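Side-chain contacts in malonate decarboxylase subunit alpha (PDB 6MPR), which probably acts as the transferase of malonate decarboxylase, exchanging acetyl for malonyl on the enzyme's acyl carrier protein: residues A309-W314 with V551-G556; H268-N273 with N301-L306; S148-V151 with I155-V158; P187-D192 with A216-Y221. One frame throughout, in Å; residues are numbered along the deposited sequence.

Interaction 1: A309-W314 with V551-G556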
# COMPACT_ATOMS: atom_id res chain seq x y z
N ALA A 309 22.88 -16.30 7.09
CA ALA A 309 22.59 -16.00 5.68
C ALA A 309 23.14 -14.64 5.26
O ALA A 309 23.54 -14.47 4.10
CB ALA A 309 21.07 -16.06 5.44
N ILE A 310 23.13 -13.64 6.16
CA ILE A 310 23.76 -12.37 5.84
C ILE A 310 25.27 -12.54 5.76
O ILE A 310 25.91 -12.09 4.80
CB ILE A 310 23.40 -11.30 6.87
CG1 ILE A 310 21.90 -11.03 6.87
CG2 ILE A 310 24.17 -10.01 6.59
CD1 ILE A 310 21.46 -10.18 8.06
N GLU A 311 25.86 -13.18 6.77
CA GLU A 311 27.32 -13.24 6.84
C GLU A 311 27.92 -14.02 5.68
O GLU A 311 29.06 -13.74 5.27
CB GLU A 311 27.76 -13.87 8.17
CG GLU A 311 27.41 -13.03 9.39
CD GLU A 311 28.00 -11.64 9.32
OE1 GLU A 311 29.24 -11.51 9.31
OE2 GLU A 311 27.22 -10.66 9.25
N THR A 312 27.20 -15.01 5.15
CA THR A 312 27.73 -15.80 4.04
C THR A 312 27.37 -15.23 2.67
O THR A 312 27.70 -15.85 1.66
CB THR A 312 27.25 -17.25 4.11
OG1 THR A 312 25.83 -17.28 4.25
CG2 THR A 312 27.90 -17.98 5.29
N GLY A 313 26.71 -14.07 2.62
CA GLY A 313 26.50 -13.38 1.36
C GLY A 313 25.22 -13.72 0.61
O GLY A 313 25.10 -13.33 -0.56
N TRP A 314 24.27 -14.41 1.24
CA TRP A 314 23.00 -14.69 0.57
C TRP A 314 22.11 -13.47 0.51
O TRP A 314 21.42 -13.24 -0.49
CB TRP A 314 22.23 -15.80 1.28
CG TRP A 314 22.82 -17.14 1.11
CD1 TRP A 314 23.95 -17.62 1.71
CD2 TRP A 314 22.32 -18.20 0.29
NE1 TRP A 314 24.18 -18.92 1.30
CE2 TRP A 314 23.19 -19.29 0.44
CE3 TRP A 314 21.21 -18.33 -0.55
CZ2 TRP A 314 23.00 -20.50 -0.24
CZ3 TRP A 314 21.02 -19.51 -1.22
CH2 TRP A 314 21.91 -20.59 -1.07
N VAL A 551 25.40 -15.38 18.26
CA VAL A 551 26.33 -14.35 18.73
C VAL A 551 27.68 -14.52 18.05
O VAL A 551 28.28 -13.55 17.56
CB VAL A 551 26.46 -14.40 20.26
CG1 VAL A 551 27.53 -13.42 20.72
CG2 VAL A 551 25.13 -14.11 20.91
N THR A 552 28.18 -15.76 18.04
CA THR A 552 29.44 -16.05 17.37
C THR A 552 29.39 -15.65 15.89
O THR A 552 30.30 -14.98 15.39
CB THR A 552 29.76 -17.53 17.53
OG1 THR A 552 29.90 -17.82 18.93
CG2 THR A 552 31.06 -17.91 16.80
N TRP A 553 28.32 -16.05 15.20
CA TRP A 553 28.15 -15.71 13.79
C TRP A 553 28.20 -14.20 13.57
O TRP A 553 28.71 -13.73 12.54
CB TRP A 553 26.83 -16.26 13.27
CG TRP A 553 26.89 -17.61 12.59
CD1 TRP A 553 26.45 -18.79 13.09
CD2 TRP A 553 27.39 -17.88 11.28
NE1 TRP A 553 26.65 -19.80 12.18
CE2 TRP A 553 27.23 -19.27 11.06
CE3 TRP A 553 27.97 -17.10 10.27
CZ2 TRP A 553 27.61 -19.88 9.86
CZ3 TRP A 553 28.35 -17.71 9.09
CH2 TRP A 553 28.17 -19.09 8.89
N SER A 554 27.66 -13.43 14.50
CA SER A 554 27.61 -11.98 14.40
C SER A 554 28.89 -11.30 14.83
O SER A 554 28.91 -10.06 14.92
CB SER A 554 26.48 -11.45 15.28
OG SER A 554 26.91 -11.47 16.63
N ASP A 555 29.94 -12.06 15.14
CA ASP A 555 31.21 -11.51 15.61
C ASP A 555 31.02 -10.72 16.91
O ASP A 555 31.69 -9.72 17.14
CB ASP A 555 31.84 -10.64 14.52
CG ASP A 555 33.31 -10.38 14.76
OD1 ASP A 555 33.96 -11.19 15.46
OD2 ASP A 555 33.81 -9.35 14.24
N GLY A 556 30.11 -11.18 17.76
CA GLY A 556 29.83 -10.54 19.03
C GLY A 556 28.93 -9.33 18.96
O GLY A 556 28.66 -8.72 20.00
O HOH W 1 30.93 -13.54 10.15

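Interaction 2: H268-N273 with N301-L306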
# COMPACT_ATOMS: atom_id res chain seq x y z
N HIS A 268 9.18 -13.74 5.24
CA HIS A 268 8.93 -14.89 6.10
C HIS A 268 8.05 -14.46 7.26
O HIS A 268 8.41 -13.52 7.99
CB HIS A 268 10.21 -15.46 6.72
CG HIS A 268 11.02 -16.31 5.80
ND1 HIS A 268 12.21 -16.88 6.20
CD2 HIS A 268 10.80 -16.72 4.53
CE1 HIS A 268 12.70 -17.60 5.20
NE2 HIS A 268 11.86 -17.53 4.18
N GLY A 269 6.93 -15.15 7.47
CA GLY A 269 6.24 -15.06 8.75
C GLY A 269 7.06 -15.76 9.82
O GLY A 269 7.55 -16.87 9.62
N ILE A 270 7.25 -15.09 10.96
CA ILE A 270 8.19 -15.58 11.96
C ILE A 270 7.68 -16.88 12.58
O ILE A 270 6.51 -17.00 12.96
CB ILE A 270 8.45 -14.50 13.03
CG1 ILE A 270 9.39 -15.02 14.12
CG2 ILE A 270 7.16 -14.02 13.65
CD1 ILE A 270 10.82 -14.97 13.74
N GLY A 271 8.57 -17.87 12.69
CA GLY A 271 8.25 -19.13 13.34
C GLY A 271 9.43 -20.07 13.19
O GLY A 271 10.41 -19.77 12.50
N PHE A 272 9.34 -21.22 13.86
CA PHE A 272 10.44 -22.18 13.77
C PHE A 272 10.55 -22.76 12.37
O PHE A 272 11.65 -23.09 11.93
CB PHE A 272 10.27 -23.30 14.80
CG PHE A 272 10.43 -22.85 16.23
CD1 PHE A 272 11.62 -22.27 16.67
CD2 PHE A 272 9.39 -22.99 17.14
CE1 PHE A 272 11.77 -21.86 17.97
CE2 PHE A 272 9.54 -22.58 18.45
CZ PHE A 272 10.73 -22.00 18.87
N ASN A 273 9.42 -22.87 11.66
CA ASN A 273 9.44 -23.36 10.29
C ASN A 273 10.28 -22.44 9.40
O ASN A 273 11.12 -22.91 8.62
CB ASN A 273 8.01 -23.48 9.75
CG ASN A 273 7.21 -22.21 9.93
OD1 ASN A 273 7.41 -21.44 10.88
ND2 ASN A 273 6.28 -21.97 9.01
N ASN A 301 11.87 -8.07 9.49
CA ASN A 301 12.60 -7.48 10.60
C ASN A 301 13.99 -8.11 10.69
O ASN A 301 14.29 -9.08 9.99
CB ASN A 301 11.80 -7.63 11.89
CG ASN A 301 10.77 -6.52 12.05
OD1 ASN A 301 10.53 -5.75 11.12
ND2 ASN A 301 10.17 -6.43 13.23
N PRO A 302 14.89 -7.53 11.51
CA PRO A 302 16.24 -8.14 11.58
C PRO A 302 16.28 -9.41 12.42
O PRO A 302 16.69 -9.43 13.59
CB PRO A 302 17.09 -7.02 12.20
CG PRO A 302 16.23 -5.79 12.20
CD PRO A 302 14.84 -6.29 12.30
N HIS A 303 15.80 -10.50 11.83
CA HIS A 303 15.78 -11.78 12.53
C HIS A 303 17.20 -12.16 12.91
O HIS A 303 18.08 -12.19 12.02
CB HIS A 303 15.21 -12.88 11.63
CG HIS A 303 13.74 -12.76 11.34
ND1 HIS A 303 13.04 -13.76 10.68
CD2 HIS A 303 12.85 -11.77 11.59
CE1 HIS A 303 11.78 -13.38 10.55
NE2 HIS A 303 11.64 -12.19 11.10
N PRO A 304 17.49 -12.44 14.19
CA PRO A 304 18.82 -12.99 14.50
C PRO A 304 19.09 -14.27 13.75
O PRO A 304 20.25 -14.56 13.42
CB PRO A 304 18.76 -13.22 16.02
CG PRO A 304 17.73 -12.22 16.49
CD PRO A 304 16.68 -12.29 15.40
N THR A 305 18.04 -15.04 13.42
CA THR A 305 18.28 -16.28 12.69
C THR A 305 18.67 -16.05 11.24
O THR A 305 19.07 -17.00 10.57
CB THR A 305 17.05 -17.19 12.74
OG1 THR A 305 15.89 -16.51 12.25
CG2 THR A 305 16.80 -17.67 14.16
N LEU A 306 18.57 -14.80 10.74
CA LEU A 306 19.09 -14.48 9.41
C LEU A 306 20.58 -14.14 9.42
O LEU A 306 21.16 -13.99 8.34
CB LEU A 306 18.30 -13.30 8.80
CG LEU A 306 18.35 -13.11 7.29
CD1 LEU A 306 17.67 -14.29 6.60
CD2 LEU A 306 17.68 -11.79 6.89

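Interaction 3: S148-V151 with I155-V158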
# COMPACT_ATOMS: atom_id res chain seq x y z
N SER A 148 -4.76 3.15 6.11
CA SER A 148 -5.38 3.84 4.98
C SER A 148 -6.71 4.47 5.36
O SER A 148 -7.09 5.49 4.77
CB SER A 148 -5.57 2.87 3.82
OG SER A 148 -6.71 2.05 4.03
N ARG A 149 -7.42 3.90 6.33
CA ARG A 149 -8.70 4.46 6.74
C ARG A 149 -8.54 5.77 7.49
O ARG A 149 -9.51 6.52 7.61
CB ARG A 149 -9.46 3.45 7.60
CG ARG A 149 -9.85 2.22 6.80
CD ARG A 149 -10.81 1.35 7.58
NE ARG A 149 -12.13 1.97 7.69
CZ ARG A 149 -13.11 1.48 8.44
NH1 ARG A 149 -12.92 0.40 9.19
NH2 ARG A 149 -14.28 2.10 8.48
N LEU A 150 -7.32 6.07 7.98
CA LEU A 150 -7.06 7.30 8.71
C LEU A 150 -7.19 8.57 7.85
O LEU A 150 -7.20 9.66 8.42
CB LEU A 150 -5.66 7.26 9.34
CG LEU A 150 -5.37 6.08 10.27
CD1 LEU A 150 -3.94 6.19 10.81
CD2 LEU A 150 -6.36 6.00 11.42
N VAL A 151 -7.26 8.46 6.52
CA VAL A 151 -7.51 9.64 5.69
C VAL A 151 -8.86 9.56 4.99
O VAL A 151 -9.16 10.37 4.11
CB VAL A 151 -6.37 9.90 4.68
CG1 VAL A 151 -5.04 10.16 5.43
CG2 VAL A 151 -6.25 8.76 3.67
N ILE A 155 -10.68 9.19 10.40
CA ILE A 155 -9.72 10.28 10.53
C ILE A 155 -9.51 10.53 12.02
O ILE A 155 -10.49 10.78 12.74
CB ILE A 155 -10.18 11.55 9.79
CG1 ILE A 155 -10.35 11.25 8.30
CG2 ILE A 155 -9.18 12.69 10.02
CD1 ILE A 155 -10.92 12.44 7.48
N PRO A 156 -8.28 10.45 12.53
CA PRO A 156 -8.09 10.41 13.98
C PRO A 156 -8.14 11.80 14.59
O PRO A 156 -7.65 12.78 14.02
CB PRO A 156 -6.70 9.78 14.14
CG PRO A 156 -5.97 10.20 12.89
CD PRO A 156 -7.03 10.20 11.79
N ASN A 157 -8.78 11.89 15.75
CA ASN A 157 -8.82 13.13 16.53
C ASN A 157 -7.61 13.30 17.43
O ASN A 157 -7.21 14.44 17.71
CB ASN A 157 -10.07 13.17 17.41
CG ASN A 157 -11.34 13.08 16.61
OD1 ASN A 157 -12.08 12.10 16.70
ND2 ASN A 157 -11.61 14.12 15.82
N VAL A 158 -7.03 12.19 17.89
CA VAL A 158 -5.91 12.18 18.82
C VAL A 158 -5.00 11.03 18.41
O VAL A 158 -5.47 9.94 18.06
CB VAL A 158 -6.37 11.99 20.28
CG1 VAL A 158 -5.16 11.94 21.24
CG2 VAL A 158 -7.36 13.09 20.69

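Interaction 4: P187-D192 with A216-Y221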
# COMPACT_ATOMS: atom_id res chain seq x y z
N PRO A 187 -1.92 11.66 9.34
CA PRO A 187 -3.35 12.00 9.17
C PRO A 187 -3.88 12.98 10.20
O PRO A 187 -4.69 13.86 9.86
CB PRO A 187 -4.04 10.63 9.28
CG PRO A 187 -3.02 9.68 8.70
CD PRO A 187 -1.70 10.21 9.29
N ALA A 188 -3.44 12.87 11.45
CA ALA A 188 -3.87 13.79 12.50
C ALA A 188 -3.18 15.14 12.39
O ALA A 188 -3.80 16.19 12.62
CB ALA A 188 -3.56 13.20 13.87
N ALA A 189 -1.89 15.13 12.06
CA ALA A 189 -1.12 16.36 12.00
C ALA A 189 -1.69 17.30 10.94
O ALA A 189 -1.54 18.52 11.05
CB ALA A 189 0.35 16.04 11.72
N PHE A 190 -2.34 16.75 9.91
CA PHE A 190 -2.86 17.58 8.83
C PHE A 190 -4.39 17.62 8.80
O PHE A 190 -4.98 17.93 7.76
CB PHE A 190 -2.26 17.10 7.51
CG PHE A 190 -0.78 17.35 7.44
CD1 PHE A 190 0.13 16.42 7.92
CD2 PHE A 190 -0.31 18.56 6.97
CE1 PHE A 190 1.49 16.68 7.91
CE2 PHE A 190 1.06 18.83 6.96
CZ PHE A 190 1.95 17.90 7.43
N SER A 191 -5.04 17.35 9.92
CA SER A 191 -6.48 17.53 10.00
C SER A 191 -6.88 18.20 11.31
O SER A 191 -8.03 18.06 11.74
CB SER A 191 -7.21 16.19 9.86
OG SER A 191 -6.73 15.26 10.84
N ASP A 192 -5.95 18.90 11.97
CA ASP A 192 -6.18 19.49 13.28
C ASP A 192 -6.59 18.44 14.31
O ASP A 192 -7.41 18.70 15.19
CB ASP A 192 -7.20 20.62 13.18
CG ASP A 192 -6.59 21.87 12.57
OD1 ASP A 192 -5.79 22.55 13.28
OD2 ASP A 192 -6.84 22.14 11.39
N ALA A 216 8.72 18.61 14.01
CA ALA A 216 8.05 19.36 15.07
C ALA A 216 6.66 19.84 14.66
O ALA A 216 5.74 19.88 15.49
CB ALA A 216 8.93 20.55 15.48
N SER A 217 6.48 20.23 13.41
CA SER A 217 5.17 20.77 13.05
C SER A 217 4.08 19.69 13.02
O SER A 217 2.90 20.04 12.98
CB SER A 217 5.25 21.50 11.72
OG SER A 217 5.57 20.61 10.68
N TRP A 218 4.44 18.40 13.06
CA TRP A 218 3.43 17.35 13.16
C TRP A 218 3.01 17.06 14.59
O TRP A 218 2.02 16.33 14.80
CB TRP A 218 3.93 16.03 12.55
CG TRP A 218 4.29 16.11 11.10
CD1 TRP A 218 4.50 17.24 10.35
CD2 TRP A 218 4.51 14.99 10.22
NE1 TRP A 218 4.84 16.89 9.06
CE2 TRP A 218 4.84 15.52 8.96
CE3 TRP A 218 4.44 13.61 10.38
CZ2 TRP A 218 5.13 14.71 7.86
CZ3 TRP A 218 4.71 12.80 9.29
CH2 TRP A 218 5.05 13.36 8.05
N VAL A 219 3.71 17.60 15.59
CA VAL A 219 3.58 17.19 16.98
C VAL A 219 3.00 18.35 17.78
O VAL A 219 3.47 19.49 17.66
CB VAL A 219 4.94 16.76 17.55
CG1 VAL A 219 4.84 16.44 19.04
CG2 VAL A 219 5.50 15.55 16.76
N ASP A 220 2.00 18.08 18.61
CA ASP A 220 1.52 19.15 19.49
C ASP A 220 2.18 19.13 20.86
O ASP A 220 2.50 20.20 21.40
CB ASP A 220 -0.00 19.07 19.60
CG ASP A 220 -0.66 19.22 18.27
OD1 ASP A 220 -0.56 20.32 17.68
OD2 ASP A 220 -1.22 18.22 17.77
N TYR A 221 2.42 17.95 21.44
CA TYR A 221 3.04 17.88 22.75
C TYR A 221 3.96 16.67 22.84
O TYR A 221 3.72 15.64 22.20
CB TYR A 221 2.02 17.77 23.87
CG TYR A 221 1.12 18.97 24.01
CD1 TYR A 221 1.53 20.10 24.71
CD2 TYR A 221 -0.13 18.96 23.44
CE1 TYR A 221 0.68 21.22 24.83
CE2 TYR A 221 -0.97 20.05 23.55
CZ TYR A 221 -0.56 21.18 24.24
OH TYR A 221 -1.44 22.24 24.33
O HOH W 2 0.88 20.30 10.71

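Interaction 1: A309-W314 with V551-G556
E311 and T312 meet the indole of W553 with their aliphatic parts. E311 CB lies 3.9 Å from W553 CE3. T312 CG2 comes within 3.8 Å of W553 CH2, at the six-membered end of the ring system. Both carbons approach the indole obliquely. E311 CG also reaches the backbone, 3.5 Å from W553 O. The E311 chain then bends at chi2 (-57°), and the carboxylate swings off the indole. A water donates to E311 OE1 (2.8 Å) and to W553 O (3.3 Å), which gives the contact a polar bridge. Each segment closes a helix with a Schellman motif, the positive-phi residues being G313 and D555. The C-terminal ends of helices 307-311 and 547-553 thus meet at the protein surface. In the second motif V551 O takes two bonds from opposite faces of its plane, from S554 OG (2.7 Å) and G556 N (3.0 Å). Further out, E311 OE2 forms a salt bridge with R334 and a hydrogen bond with Y330 OH. T312 OG1 bonds back to P308 O. The indole is held by W553 NE1, bonded to A543 O. W20 of the second subunit packs on I310 and E311.

Interaction 2: H268-N273 with N301-L306
I270 sets its terminal methyl over one face of the H303 imidazole. CD1 stands 3.7 Å above the ring plane, displaced toward the rim. It is 3.9 Å from the ring centroid and 19° off the normal, which makes a CH-pi contact. The nearest ring atom to I270 CD1 is H303 CE1, at 3.7 Å. The I270 torsions explain this reach. CG1 points opposite the backbone N (chi1 177°), and the turn at chi2 (81°) brings CD1 over the imidazole. H268 joins the contact through its backbone rather than its ring: H268 O lies obliquely to the imidazole, 4.2 Å from H303 CE1. The two histidines are linked by a third residue. H268 ND1 and H303 ND1, 5.5 Å apart, both hydrogen-bond to E278 OE2. This shared oxygen limits how either ring can rotate. The far nitrogen of the first ring, H268 NE2, bonds to Y258 OH. G271 is the N-cap of helix 272-287, which carries E278. That helix connects the neighbouring parallel strands 265-268 and 297-299 in a beta-alpha-beta unit, and H268 and H303 sit at and just beyond the C-terminal ends of the two strands.

Interaction 3: S148-V151 with I155-V158
L150 meets I155 and P156 where the chain doubles back after helix 143-149. L150 touches the proline ring with its CB, close to the backbone, and L150 CB lies 4.1 Å from P156 CD. I155 has CG1 opposite its carbonyl carbon (chi1 -61°). That choice brings I155 CG1 to 3.5 Å from L150 O and to 4.0 Å from V151 C. The isoleucine therefore lies along the backbone of residues 150 and 151, while the V151 side chain turns the other way. R149 leads its guanidinium away from I155, to a salt bridge with D153. Within the chain, L150, V151 and P156 all pack on P187 of helix 181-189. F339 of the second subunit packs on I155, and H319 of that subunit on V151. The peptide oxygen at the centre is buried among carbons. L150 O receives a CA-H...O contact from I155 CA at 3.3 Å, with 160° at the hydrogen, and P156 CD is 3.4 Å away. It has no conventional hydrogen-bond partner in the model. Such C-H groups probably offset only part of the cost of burying a carbonyl here. No conventional hydrogen bond crosses this contact, so it probably depends largely on apolar packing.

Interaction 4: P187-D192 with A216-Y221
A single water joins the two segments, donating to A189 O and to S217 O, each at 3.0 Å. The same water also lies over one face of the F190 ring, toward its rim. Next to it, A189 turns its methyl onto the backbone and CB of W218. A189 CB is 3.5 Å from W218 O and 3.7 Å from W218 CB. F190 and W218 form a T-shaped (edge-to-face) pair. The phenyl edge points at the face of the five-membered indole ring, with the planes at 81° and the centroids 5.0 Å apart. F190 CE1 and CZ straddle the indole nitrogen, each 3.5 Å from W218 NE1. With CG opposite the carbonyl carbon (chi1 -67°), the F190 side chain leans toward the tryptophan. F190 is the first residue to leave the helix. Just beyond it, S191 OG donates to P187 O at 2.7 Å and ties the chain back to the last turn. The second subunit closes in from outside: its G341 packs on F190 and its R347 on W218. D220 forms salt bridges with K27 and with R342 of the second subunit. Residues 187-192 lead from helix 181-189 into strand 194-199, and residues 216-221 lead into its neighbour, strand 221-224. The contact thus pairs two connections that enter adjacent strands of a parallel sheet, as in a Rossmann-like alpha/beta fold.

Along the chain the order is interaction 3, interaction 4, interaction 2, interaction 1, each closing before the next opens. Interactions 3 and 4 lie at connections leading into the parallel sheet that includes strands 158-163, 194-199 and 221-224. Their centres are 12 Å apart, and they touch directly, with I155 also packing on S191. Interactions 2 and 1 lie by the second, mixed sheet, with centres 14 Å apart, and are joined through helix 307-311. The two pairs are well separated: interactions 1 and 3 are 41 Å apart between centres, on opposite sides of the chain's centre. Interactions 1, 3 and 4 also meet the second subunit, so both halves of the chain contribute to the dimer.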